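Local coordinates for pectinesterase (Sitophilus oryzae, PDB 4PMH), which catalyses the hydrolysis of methyl esters in pectin, releasing methanol and leaving de-esterified galacturonosyl units in the chain, and probably serves the digestion of plant cell walls, at residues 179-184 with 214-219; 33-38 with 189-194; 2-7 with 12-17; 327-332 with 356-361; 57-62 with 127-132. One frame throughout, in Å; residues are numbered along the deposited sequence.

Contact 1. Residues 179-184 with 214-219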
# COMPACT_ATOMS: atom_id res chain seq x y z
N VAL A 179 -2.91 -8.77 -4.42
CA VAL A 179 -3.10 -7.40 -3.98
C VAL A 179 -4.51 -7.21 -3.43
O VAL A 179 -5.48 -7.63 -4.03
CB VAL A 179 -2.85 -6.38 -5.13
CG1 VAL A 179 -3.14 -4.95 -4.66
CG2 VAL A 179 -1.42 -6.49 -5.63
N ALA A 180 -4.59 -6.55 -2.29
CA ALA A 180 -5.87 -6.19 -1.69
C ALA A 180 -6.29 -4.84 -2.20
O ALA A 180 -7.32 -4.73 -2.86
CB ALA A 180 -5.81 -6.21 -0.17
N LEU A 181 -5.50 -3.81 -1.89
CA LEU A 181 -5.74 -2.46 -2.39
C LEU A 181 -4.60 -2.02 -3.30
O LEU A 181 -3.40 -2.23 -2.99
CB LEU A 181 -5.90 -1.49 -1.22
CG LEU A 181 -6.07 -0.01 -1.51
CD1 LEU A 181 -7.38 0.21 -2.27
CD2 LEU A 181 -6.06 0.87 -0.26
N GLN A 182 -4.97 -1.40 -4.43
CA GLN A 182 -4.02 -0.74 -5.32
C GLN A 182 -4.46 0.68 -5.61
O GLN A 182 -5.58 0.89 -6.08
CB GLN A 182 -3.89 -1.46 -6.67
CG GLN A 182 -2.95 -0.72 -7.61
CD GLN A 182 -2.85 -1.31 -9.00
OE1 GLN A 182 -2.32 -0.67 -9.91
NE2 GLN A 182 -3.34 -2.54 -9.17
N THR A 183 -3.57 1.64 -5.37
CA THR A 183 -3.85 3.06 -5.69
C THR A 183 -2.93 3.51 -6.85
O THR A 183 -1.71 3.26 -6.83
CB THR A 183 -3.71 4.01 -4.46
OG1 THR A 183 -2.33 4.22 -4.16
CG2 THR A 183 -4.42 3.47 -3.23
N ASN A 184 -3.53 4.16 -7.84
CA ASN A 184 -2.84 4.61 -9.06
C ASN A 184 -2.91 6.12 -9.28
O ASN A 184 -2.35 6.63 -10.26
CB ASN A 184 -3.48 3.90 -10.25
CG ASN A 184 -2.77 4.14 -11.56
OD1 ASN A 184 -3.31 4.79 -12.45
ND2 ASN A 184 -1.58 3.57 -11.71
N SER A 214 -0.91 9.73 -1.29
CA SER A 214 -1.95 9.02 -0.54
C SER A 214 -1.70 9.17 0.94
O SER A 214 -0.56 9.32 1.37
CB SER A 214 -2.05 7.53 -0.95
OG SER A 214 -0.80 6.88 -0.97
N TYR A 215 -2.79 9.17 1.70
CA TYR A 215 -2.75 9.44 3.12
C TYR A 215 -3.58 8.40 3.84
O TYR A 215 -4.82 8.36 3.69
CB TYR A 215 -3.33 10.82 3.42
CG TYR A 215 -2.89 11.46 4.73
CD1 TYR A 215 -2.45 10.72 5.81
CD2 TYR A 215 -2.95 12.84 4.88
CE1 TYR A 215 -2.05 11.32 6.99
CE2 TYR A 215 -2.56 13.45 6.06
CZ TYR A 215 -2.11 12.67 7.12
OH TYR A 215 -1.73 13.27 8.30
N TYR A 216 -2.88 7.57 4.59
CA TYR A 216 -3.44 6.51 5.41
C TYR A 216 -3.47 6.94 6.87
O TYR A 216 -2.46 7.27 7.43
CB TYR A 216 -2.57 5.26 5.30
CG TYR A 216 -2.55 4.69 3.91
CD1 TYR A 216 -1.81 5.29 2.89
CD2 TYR A 216 -3.32 3.58 3.61
CE1 TYR A 216 -1.82 4.76 1.60
CE2 TYR A 216 -3.34 3.05 2.34
CZ TYR A 216 -2.59 3.65 1.34
OH TYR A 216 -2.65 3.09 0.09
N THR A 217 -4.65 6.92 7.48
CA THR A 217 -4.82 7.26 8.88
C THR A 217 -5.61 6.17 9.56
O THR A 217 -6.56 5.63 8.99
CB THR A 217 -5.57 8.59 9.05
OG1 THR A 217 -6.67 8.63 8.15
CG2 THR A 217 -4.66 9.74 8.75
N ASN A 218 -5.20 5.84 10.79
CA ASN A 218 -5.91 4.89 11.63
C ASN A 218 -6.23 3.59 10.92
O ASN A 218 -7.31 3.08 11.04
CB ASN A 218 -7.17 5.54 12.19
CG ASN A 218 -6.86 6.81 12.94
OD1 ASN A 218 -6.54 7.85 12.35
ND2 ASN A 218 -6.90 6.74 14.25
N THR A 219 -5.25 3.05 10.22
CA THR A 219 -5.47 1.93 9.34
C THR A 219 -4.52 0.77 9.70
O THR A 219 -3.34 0.98 10.06
CB THR A 219 -5.36 2.41 7.88
OG1 THR A 219 -6.52 3.20 7.57
CG2 THR A 219 -5.25 1.25 6.88
O HOH W 1 -1.39 4.48 -1.77

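Contact 2. Residues 33-38 with 189-194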
# COMPACT_ATOMS: atom_id res chain seq x y z
N PRO A 33 -8.94 16.91 2.52
CA PRO A 33 -10.16 17.26 3.23
C PRO A 33 -10.45 16.30 4.39
O PRO A 33 -10.04 15.14 4.36
CB PRO A 33 -11.24 17.23 2.16
CG PRO A 33 -10.64 16.56 0.96
CD PRO A 33 -9.16 16.58 1.11
N SER A 34 -11.12 16.82 5.42
CA SER A 34 -11.63 15.99 6.53
C SER A 34 -12.49 14.89 5.96
O SER A 34 -13.25 15.13 5.05
CB SER A 34 -12.52 16.81 7.44
OG SER A 34 -13.67 17.26 6.70
N ILE A 35 -12.38 13.68 6.50
CA ILE A 35 -13.31 12.64 6.10
C ILE A 35 -14.53 12.87 6.95
O ILE A 35 -14.42 13.06 8.17
CB ILE A 35 -12.76 11.21 6.28
CG1 ILE A 35 -11.65 10.93 5.27
CG2 ILE A 35 -13.85 10.18 6.05
CD1 ILE A 35 -10.38 11.70 5.54
N SER A 36 -15.68 12.93 6.31
CA SER A 36 -16.91 13.21 6.99
C SER A 36 -17.98 12.46 6.24
O SER A 36 -18.62 13.00 5.33
CB SER A 36 -17.18 14.72 7.01
OG SER A 36 -18.35 15.03 7.75
N THR A 37 -18.15 11.18 6.62
CA THR A 37 -19.16 10.30 6.06
C THR A 37 -20.56 10.71 6.58
O THR A 37 -21.16 10.04 7.42
CB THR A 37 -18.87 8.82 6.42
OG1 THR A 37 -18.74 8.66 7.83
CG2 THR A 37 -17.57 8.35 5.76
N SER A 38 -21.06 11.82 6.04
CA SER A 38 -22.21 12.51 6.63
C SER A 38 -23.52 12.23 5.89
O SER A 38 -24.53 12.89 6.13
CB SER A 38 -21.97 14.02 6.61
OG SER A 38 -23.06 14.70 7.18
N GLN A 189 -7.23 9.01 0.08
CA GLN A 189 -7.25 9.02 1.52
C GLN A 189 -7.86 7.70 1.98
O GLN A 189 -8.94 7.32 1.52
CB GLN A 189 -8.10 10.18 2.03
CG GLN A 189 -7.64 11.55 1.60
CD GLN A 189 -8.64 12.63 1.99
OE1 GLN A 189 -9.44 13.06 1.17
NE2 GLN A 189 -8.62 13.04 3.25
N ILE A 190 -7.16 7.00 2.86
CA ILE A 190 -7.63 5.73 3.42
C ILE A 190 -7.71 5.91 4.93
O ILE A 190 -6.69 6.18 5.58
CB ILE A 190 -6.66 4.58 3.12
CG1 ILE A 190 -6.43 4.41 1.63
CG2 ILE A 190 -7.16 3.28 3.72
CD1 ILE A 190 -5.54 5.45 1.01
N HIS A 191 -8.90 5.79 5.52
CA HIS A 191 -9.08 6.14 6.91
C HIS A 191 -9.87 5.09 7.65
O HIS A 191 -10.96 4.72 7.22
CB HIS A 191 -9.75 7.50 7.01
CG HIS A 191 -10.04 7.95 8.41
ND1 HIS A 191 -9.05 8.13 9.36
CD2 HIS A 191 -11.20 8.31 9.01
CE1 HIS A 191 -9.59 8.55 10.49
NE2 HIS A 191 -10.89 8.67 10.30
N ASN A 192 -9.33 4.60 8.77
CA ASN A 192 -10.04 3.63 9.59
C ASN A 192 -10.38 2.36 8.81
O ASN A 192 -11.50 1.89 8.82
CB ASN A 192 -11.31 4.26 10.20
CG ASN A 192 -11.92 3.41 11.30
OD1 ASN A 192 -11.21 2.77 12.09
ND2 ASN A 192 -13.25 3.38 11.35
N ALA A 193 -9.39 1.80 8.15
CA ALA A 193 -9.59 0.64 7.31
C ALA A 193 -8.68 -0.48 7.73
O ALA A 193 -7.77 -0.29 8.56
CB ALA A 193 -9.33 1.02 5.85
N ARG A 194 -8.95 -1.66 7.18
CA ARG A 194 -8.18 -2.85 7.44
C ARG A 194 -7.84 -3.46 6.07
O ARG A 194 -8.73 -3.73 5.28
CB ARG A 194 -9.01 -3.84 8.30
CG ARG A 194 -9.48 -3.30 9.67
CD ARG A 194 -10.39 -4.27 10.44
NE ARG A 194 -9.77 -5.59 10.65
CZ ARG A 194 -10.15 -6.75 10.09
NH1 ARG A 194 -11.20 -6.84 9.26
NH2 ARG A 194 -9.47 -7.86 10.36

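Contact 3. Residues 2-7 with 12-17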
# COMPACT_ATOMS: atom_id res chain seq x y z
N GLN A 2 18.79 4.37 18.03
CA GLN A 2 18.20 5.53 17.36
C GLN A 2 19.13 6.76 17.44
O GLN A 2 18.67 7.91 17.42
CB GLN A 2 16.84 5.83 17.96
CG GLN A 2 15.80 4.74 17.73
CD GLN A 2 15.35 4.63 16.27
OE1 GLN A 2 14.90 5.61 15.68
NE2 GLN A 2 15.47 3.43 15.69
N THR A 3 20.44 6.49 17.51
CA THR A 3 21.44 7.53 17.52
C THR A 3 21.89 7.84 16.10
O THR A 3 22.27 6.94 15.34
CB THR A 3 22.65 7.17 18.42
OG1 THR A 3 22.27 7.27 19.80
CG2 THR A 3 23.80 8.10 18.18
N ALA A 4 21.90 9.12 15.77
CA ALA A 4 22.33 9.60 14.44
C ALA A 4 23.83 9.86 14.44
O ALA A 4 24.40 10.28 15.48
CB ALA A 4 21.57 10.87 14.06
N PRO A 5 24.49 9.62 13.30
CA PRO A 5 23.92 9.18 12.02
C PRO A 5 23.62 7.68 11.87
O PRO A 5 23.20 7.27 10.77
CB PRO A 5 25.00 9.59 11.01
CG PRO A 5 26.26 9.46 11.77
CD PRO A 5 25.90 10.03 13.13
N GLY A 6 23.79 6.89 12.93
CA GLY A 6 23.44 5.46 12.87
C GLY A 6 24.59 4.61 12.39
O GLY A 6 25.76 5.06 12.38
N THR A 7 24.30 3.37 12.00
CA THR A 7 25.29 2.48 11.40
C THR A 7 25.02 2.28 9.91
O THR A 7 23.93 2.57 9.43
CB THR A 7 25.30 1.09 12.07
OG1 THR A 7 24.10 0.38 11.74
CG2 THR A 7 25.38 1.22 13.60
N ILE A 12 20.26 6.48 10.83
CA ILE A 12 19.30 7.27 11.57
C ILE A 12 19.47 8.73 11.20
O ILE A 12 20.57 9.25 11.20
CB ILE A 12 19.52 7.13 13.11
CG1 ILE A 12 19.48 5.67 13.54
CG2 ILE A 12 18.53 7.99 13.90
CD1 ILE A 12 18.16 4.94 13.30
N LEU A 13 18.37 9.40 10.92
CA LEU A 13 18.39 10.83 10.62
C LEU A 13 18.81 11.67 11.83
O LEU A 13 18.48 11.34 12.98
CB LEU A 13 17.00 11.30 10.18
CG LEU A 13 16.37 10.71 8.91
CD1 LEU A 13 15.01 11.34 8.66
CD2 LEU A 13 17.26 10.88 7.69
N THR A 14 19.51 12.76 11.56
CA THR A 14 19.80 13.75 12.58
C THR A 14 18.55 14.54 12.88
O THR A 14 17.62 14.58 12.06
CB THR A 14 20.91 14.71 12.12
OG1 THR A 14 20.46 15.51 11.01
CG2 THR A 14 22.15 13.94 11.72
N ALA A 15 18.54 15.23 14.02
CA ALA A 15 17.41 16.10 14.36
C ALA A 15 17.12 17.13 13.27
O ALA A 15 15.96 17.46 12.99
CB ALA A 15 17.66 16.80 15.69
N SER A 16 18.18 17.64 12.67
CA SER A 16 18.07 18.67 11.63
C SER A 16 17.45 18.07 10.35
O SER A 16 16.51 18.61 9.78
CB SER A 16 19.48 19.20 11.34
OG SER A 16 19.43 20.32 10.50
N GLU A 17 18.03 16.97 9.90
CA GLU A 17 17.48 16.19 8.79
C GLU A 17 15.98 15.84 8.97
O GLU A 17 15.20 15.93 8.00
CB GLU A 17 18.30 14.92 8.63
CG GLU A 17 19.64 15.15 7.95
CD GLU A 17 20.52 13.90 7.97
OE1 GLU A 17 20.25 13.00 8.79
OE2 GLU A 17 21.50 13.82 7.19

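Contact 4. Residues 327-332 with 356-361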
# COMPACT_ATOMS: atom_id res chain seq x y z
N GLY A 327 20.21 -5.18 11.62
CA GLY A 327 20.12 -5.07 10.16
C GLY A 327 18.70 -5.29 9.62
O GLY A 327 18.40 -6.33 9.01
N PRO A 328 17.82 -4.29 9.84
CA PRO A 328 16.41 -4.36 9.49
C PRO A 328 16.10 -4.17 7.98
O PRO A 328 14.93 -4.29 7.59
CB PRO A 328 15.79 -3.22 10.31
CG PRO A 328 16.91 -2.28 10.58
CD PRO A 328 18.21 -2.99 10.39
N TRP A 329 17.12 -3.87 7.17
CA TRP A 329 16.94 -3.61 5.75
C TRP A 329 17.67 -4.67 4.94
O TRP A 329 18.87 -4.85 5.12
CB TRP A 329 17.53 -2.27 5.42
CG TRP A 329 17.05 -1.14 6.25
CD1 TRP A 329 17.82 -0.38 7.08
CD2 TRP A 329 15.72 -0.62 6.34
NE1 TRP A 329 17.05 0.58 7.70
CE2 TRP A 329 15.76 0.47 7.24
CE3 TRP A 329 14.51 -0.94 5.71
CZ2 TRP A 329 14.63 1.23 7.56
CZ3 TRP A 329 13.37 -0.19 6.03
CH2 TRP A 329 13.44 0.89 6.94
N THR A 330 16.98 -5.37 4.05
CA THR A 330 17.60 -6.49 3.34
C THR A 330 17.79 -6.26 1.82
O THR A 330 17.53 -5.17 1.30
CB THR A 330 16.85 -7.82 3.64
OG1 THR A 330 17.63 -8.91 3.16
CG2 THR A 330 15.49 -7.85 2.98
N THR A 331 18.27 -7.30 1.13
CA THR A 331 18.64 -7.18 -0.26
C THR A 331 17.48 -6.76 -1.15
O THR A 331 16.35 -7.24 -0.96
CB THR A 331 19.19 -8.54 -0.75
OG1 THR A 331 20.28 -8.91 0.09
CG2 THR A 331 19.69 -8.45 -2.17
N ALA A 332 17.74 -5.87 -2.10
CA ALA A 332 16.70 -5.47 -3.07
C ALA A 332 16.25 -6.64 -3.94
O ALA A 332 16.98 -7.64 -4.11
CB ALA A 332 17.18 -4.32 -3.95
N PHE A 356 16.50 4.30 3.00
CA PHE A 356 15.69 3.86 4.11
C PHE A 356 16.25 4.47 5.39
O PHE A 356 17.42 4.29 5.70
CB PHE A 356 15.73 2.34 4.23
CG PHE A 356 15.32 1.60 2.99
CD1 PHE A 356 14.39 2.12 2.11
CD2 PHE A 356 15.87 0.37 2.71
CE1 PHE A 356 14.01 1.43 0.98
CE2 PHE A 356 15.51 -0.34 1.58
CZ PHE A 356 14.58 0.19 0.71
N TRP A 357 15.42 5.22 6.11
CA TRP A 357 15.90 5.95 7.28
C TRP A 357 14.90 5.90 8.42
O TRP A 357 13.72 5.68 8.22
CB TRP A 357 16.15 7.43 6.95
CG TRP A 357 16.75 7.70 5.59
CD1 TRP A 357 16.07 7.99 4.43
CD2 TRP A 357 18.13 7.75 5.27
NE1 TRP A 357 16.95 8.19 3.41
CE2 TRP A 357 18.22 8.06 3.89
CE3 TRP A 357 19.30 7.56 6.00
CZ2 TRP A 357 19.45 8.16 3.22
CZ3 TRP A 357 20.51 7.66 5.34
CH2 TRP A 357 20.57 7.97 3.96
N GLU A 358 15.39 6.16 9.63
CA GLU A 358 14.53 6.24 10.80
C GLU A 358 14.82 7.50 11.60
O GLU A 358 15.91 8.03 11.51
CB GLU A 358 14.78 5.06 11.69
CG GLU A 358 14.36 3.74 11.12
CD GLU A 358 14.84 2.63 12.00
OE1 GLU A 358 15.82 2.00 11.61
OE2 GLU A 358 14.28 2.45 13.11
N TYR A 359 13.87 7.93 12.43
CA TYR A 359 14.13 9.01 13.37
C TYR A 359 13.25 8.80 14.60
O TYR A 359 12.03 8.78 14.47
CB TYR A 359 13.78 10.37 12.77
CG TYR A 359 13.94 11.52 13.76
CD1 TYR A 359 15.19 11.90 14.21
CD2 TYR A 359 12.84 12.24 14.22
CE1 TYR A 359 15.35 12.94 15.12
CE2 TYR A 359 12.99 13.30 15.13
CZ TYR A 359 14.25 13.62 15.58
OH TYR A 359 14.44 14.67 16.48
N ASN A 360 13.87 8.66 15.77
CA ASN A 360 13.14 8.75 17.04
C ASN A 360 12.05 7.71 17.21
O ASN A 360 10.95 8.01 17.70
CB ASN A 360 12.56 10.17 17.16
CG ASN A 360 12.26 10.56 18.59
OD1 ASN A 360 12.77 9.95 19.53
ND2 ASN A 360 11.44 11.59 18.76
N ASN A 361 12.34 6.49 16.80
CA ASN A 361 11.43 5.37 17.03
C ASN A 361 11.68 4.78 18.42
O ASN A 361 12.68 5.08 19.08
CB ASN A 361 11.61 4.31 15.94
CG ASN A 361 11.27 4.84 14.56
OD1 ASN A 361 10.31 5.60 14.40
ND2 ASN A 361 12.08 4.45 13.55
O HOH W 2 17.42 2.69 9.44

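Contact 5. Residues 57-62 with 127-132. Unlike the reference sequence in segment 57-62: Ala61 (reference Thr).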
# COMPACT_ATOMS: atom_id res chain seq x y z
N ALA A 57 -22.89 4.00 -10.75
CA ALA A 57 -23.93 5.04 -10.69
C ALA A 57 -23.33 6.41 -10.38
O ALA A 57 -23.66 7.39 -11.05
CB ALA A 57 -25.00 4.69 -9.66
N ALA A 58 -22.47 6.45 -9.38
CA ALA A 58 -21.81 7.69 -8.96
C ALA A 58 -20.92 8.29 -10.06
O ALA A 58 -20.95 9.49 -10.33
CB ALA A 58 -21.00 7.46 -7.68
N ILE A 59 -20.13 7.44 -10.73
CA ILE A 59 -19.26 7.91 -11.80
C ILE A 59 -20.07 8.40 -13.00
O ILE A 59 -19.81 9.50 -13.52
CB ILE A 59 -18.26 6.82 -12.21
CG1 ILE A 59 -17.29 6.57 -11.06
CG2 ILE A 59 -17.52 7.23 -13.50
CD1 ILE A 59 -16.23 5.53 -11.35
N ASN A 60 -21.06 7.60 -13.42
CA ASN A 60 -21.86 7.92 -14.60
C ASN A 60 -22.67 9.21 -14.41
O ASN A 60 -22.88 9.96 -15.36
CB ASN A 60 -22.82 6.78 -14.95
CG ASN A 60 -22.11 5.54 -15.49
OD1 ASN A 60 -21.03 5.62 -16.11
ND2 ASN A 60 -22.70 4.39 -15.24
N ALA A 61 -23.06 9.51 -13.18
CA ALA A 61 -23.86 10.71 -12.93
C ALA A 61 -23.04 11.98 -13.03
O ALA A 61 -23.61 13.06 -13.16
CB ALA A 61 -24.54 10.64 -11.58
N GLY A 62 -21.72 11.85 -12.95
CA GLY A 62 -20.83 12.96 -13.20
C GLY A 62 -20.90 14.04 -12.14
O GLY A 62 -21.36 13.79 -11.03
N ALA A 127 -20.86 -1.86 -21.63
CA ALA A 127 -21.21 -0.44 -21.53
C ALA A 127 -20.74 0.27 -20.27
O ALA A 127 -20.79 1.50 -20.22
CB ALA A 127 -22.72 -0.28 -21.66
N ASP A 128 -20.30 -0.49 -19.26
CA ASP A 128 -19.98 0.10 -17.93
C ASP A 128 -18.59 0.80 -17.87
O ASP A 128 -17.62 0.37 -18.50
CB ASP A 128 -20.05 -0.98 -16.83
CG ASP A 128 -21.44 -1.60 -16.68
OD1 ASP A 128 -22.44 -0.95 -17.03
OD2 ASP A 128 -21.55 -2.76 -16.18
N PRO A 129 -18.49 1.89 -17.07
CA PRO A 129 -17.28 2.71 -17.03
C PRO A 129 -15.98 1.99 -16.66
O PRO A 129 -14.93 2.41 -17.12
CB PRO A 129 -17.61 3.81 -16.02
CG PRO A 129 -18.79 3.31 -15.26
CD PRO A 129 -19.55 2.43 -16.20
N ALA A 130 -16.03 0.91 -15.88
CA ALA A 130 -14.80 0.15 -15.56
C ALA A 130 -14.56 -1.07 -16.45
O ALA A 130 -13.69 -1.91 -16.15
CB ALA A 130 -14.81 -0.28 -14.10
N TYR A 131 -15.28 -1.16 -17.57
CA TYR A 131 -15.22 -2.35 -18.41
C TYR A 131 -13.81 -2.56 -18.99
O TYR A 131 -13.32 -3.69 -19.06
CB TYR A 131 -16.27 -2.31 -19.53
CG TYR A 131 -16.29 -3.58 -20.35
CD1 TYR A 131 -16.96 -4.71 -19.91
CD2 TYR A 131 -15.59 -3.66 -21.54
CE1 TYR A 131 -16.95 -5.89 -20.65
CE2 TYR A 131 -15.58 -4.83 -22.29
CZ TYR A 131 -16.26 -5.93 -21.84
OH TYR A 131 -16.26 -7.08 -22.59
N SER A 132 -13.16 -1.47 -19.39
CA SER A 132 -11.82 -1.56 -19.96
C SER A 132 -10.80 -2.13 -18.96
O SER A 132 -9.94 -2.93 -19.33
CB SER A 132 -11.35 -0.21 -20.51
OG SER A 132 -11.49 0.82 -19.53
O HOH W 3 -23.37 1.54 -15.79

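Contact 1. Residues 179-184 with 214-219
Inside the right-handed parallel beta-helix, where side chains of separate sheets fill the space between them, Tyr216 reaches from strand 213-217 to meet Leu181 and Thr183 of strand 181-183. The two strand segments stay 10.7 Å apart at closest approach, and no direct hydrogen bond joins them; their side chains span the gap. Tyr216 has CG anti to its carbonyl carbon (chi1 -64°), which carries the phenol across the interior toward the other strand. Its OH comes to 3.8 Å from Thr183 CG2, and Leu181 CD2 packs 4.3 Å from Tyr216 CE2, approaching the ring obliquely.

Between these two sheets of the beta-helix a single water serves three hydroxyls. Lying in the ring plane at the phenol edge, water 1 is 2.6 Å from Tyr216 OH and equally 2.6 Å from Ser214 OG. It donates to Thr183 OG1, again over 2.6 Å, so three hydroxyls that would otherwise be set apart (Thr183 OG1 and Ser214 OG are separated by 4.4 Å) share one buried partner. Thr183 OG1 also has a weak bond with Gly205 N. The Tyr216 ring also stacks with Phe236, while Ile190 and Leu195 pack on both Leu181 and Tyr216; the side chain of Asp200, by similarity the proton donor, lies about 10 Å from that of Leu181.

Contact 2. Residues 33-38 with 189-194
Gln189 uses its side-chain amide to hold the loop that carries Pro33 and Ile35. NE2 of Gln189 donates to Pro33 O over 2.8 Å in a nearly straight bond (163° at the hydrogen), with the donor in the carbonyl plane and the acceptor only 6° out of the plane of the amide. The other end of the same amide touches the proline ring: Gln189 OE1 lies 3.5 Å from Pro33 CD. Ile35 sends its delta methyl along the amide in the reverse sense, CD1 coming to 3.2 Å from Gln189 NE2, a tight approach for a methyl and a nitrogen. The CB of the same isoleucine meets the His191 ring obliquely, 4.3 Å from His191 CD2.

A second shell sets these groups. The Gln189 chain is extended beyond CG, with chi1 at -59° putting CG anti to the carbonyl carbon, and this delivers the amide to the loop. OE1 takes a hydrogen bond with Gln160 NE2, so both ends of the amide are engaged and its flip is defined. His191 is tied through ND1 to Thr217 OG1, and Asn192 CB lies over the centre of one face of its ring. Beyond Ile35 the loop bends through an inverse gamma turn centred on Thr37.

The loop, which runs from helix 23-27 to strand 42-44, thus crosses the outside of the long parallel sheet. Pro33, Ile35 and Thr37 also touch strand 160-162, the neighbour of 188-191 on one side, while the backbone of Ile190 bonds to strand 213-217 on the other.

Contact 3. Residues 2-7 with 12-17
Ile12 and Pro5 make the one hydrogen bond between these segments, with Ile12 N donating to Pro5 O over 3.0 Å. The bond is almost straight at the hydrogen, yet the donor sits well above the carbonyl plane. Beside it runs a CA-H...O contact, Pro5 CA 3.4 Å from Ile12 O. Two acceptors, Pro5 O and Ile12 O, lie 3.3 Å apart without a bond. The peptide before Pro5 is cis, and Gly6 follows with a positive phi, its CA near Ile12 N, where the backbones come close enough to leave a side chain no place.

Van der Waals contacts centre on Ile12. Ile12 CG2, anti to the backbone N (chi1 of CG1 -56°), packs against the Gln2 carbonyl and forms an apolar pair with Ala4 CB at 4.2 Å. Gln2 bends at chi2 and crosses Ile12 at about a right angle, so that Gln2 NE2 stands 3.9 Å from Ile12 CD1; its amide is held elsewhere, by Ala366, Glu358 and Asn361. Ala4 CB also touches Thr14 CG2 at 3.9 Å.

Capping bonds belong to residues 12-17 alone. Thr14 OG1 accepts from Glu17 N at 3.0 Å, and Thr14 N donates to Glu17 OE1 at 2.9 Å, which closes a capping box at the start of helix 15-18.

Arg346 donates through NH1 to Pro5 O and through NH2 to Ile12 O and forms a salt bridge with Glu17, its charge probably offsetting the nearness of the two acceptors.

Contact 4. Residues 327-332 with 356-361
Trp329 lays its indole over Phe356, and the phenylalanine methylene lies over its face. Phe356 CB stands above the centre of the six-membered ring of Trp329, 3.5 Å from its centroid and 8° off the normal, a CH-pi contact. The phenyl group then continues past the indole: the ring planes are inclined at 35° and the centroids lie 4.9 Å apart, an oblique pairing in which Phe356 CD2 comes to 3.5 Å from Trp329 CE3. Both side chains hold CG anti to their own carbonyl carbons (chi1 -53° for the tryptophan), which turns them into the space between their strands. Pro328 CG touches the opposite indole face toward its rim.

The indole nitrogen is served at the edge, where Trp329 NE1 donates to water 2 in the ring plane over 2.8 Å. That water in turn donates to Glu358 OE1, also at 2.8 Å. The carboxylate has a salt bridge with Arg10, and its OE2 accepts from Asn361 ND2 through the anti lone pair.

Joining strand 329-330 to strand 355-359, the last of the long sheet, this oblique aromatic packing is interior filling of the kind found between the sheets of a parallel beta-helix, close to Arg290, a substrate-binding residue by similarity.

Contact 5. Residues 57-62 with 127-132
Asn60 and Pro129 mark the nearest approach of two backbones of different kind, their CA atoms 7.4 Å apart. Residues 57-61 are the last turn of helix 51-61, with Ala61 N still bonded to Ala57 O; Gly62 then leaves the helix with a positive phi. The other segment is a type I beta turn from Asp128 to Tyr131, closed by Tyr131 N to Asp128 O at 2.9 Å. Pro129 occupies the second position of that turn, where the ring-restrained phi of -58° suits it, and Ala130 stands as N-cap of helix 131-138.

The proline ring does the touching. Asn60 crosses it at about a right angle and rests its amide oxygen against the ring carbons, OD1 lying 3.3 Å from Pro129 CG and 3.5 Å from Pro129 CD. This is a van der Waals meeting of a polar atom with CH groups, and no hydrogen bond runs directly between the segments. With chi1 at -70°, Asn60 CG lies beside the backbone N, and the amide leans from the helix toward the turn. Ile59 adds an apolar touch, CG2 reaching Pro129 CB at 4.2 Å.

Water 3 bridges the same surface. It donates to Asp128 OD1 at 2.9 Å and has a weak bond from Asn60 ND2, while Asp128 OD2 pairs with Asn125 N. Helix 51-61, which also packs on strands 42-44 and 89-93, is the helix that covers the N-terminal end of the parallel beta-helix, as in other pectin methylesterases, and the turn leading into helix 131-138 leans on its side, from Gln52 to Asn60.

The five contacts show chemistry following place in the fold. Contacts 1 and 4 are buried and span the space between sheets by side chains and one water each, without a direct hydrogen bond. Contact 2 lies partly buried on the outer side of the same long sheet and relies on a side-chain amide bond; it touches contact 1 through neighbouring strands 188-191 and 213-217. Contact 3, the local amino-terminal hairpin, leans on contact 4 through Leu13 N to Glu358 O and has the one backbone-to-backbone hydrogen bond across any of the five pairs of segments. Contact 5, across the chain's centre from contacts 3 and 4, also lacks a direct hydrogen bond, but its bridging water is weakly bound and at the surface.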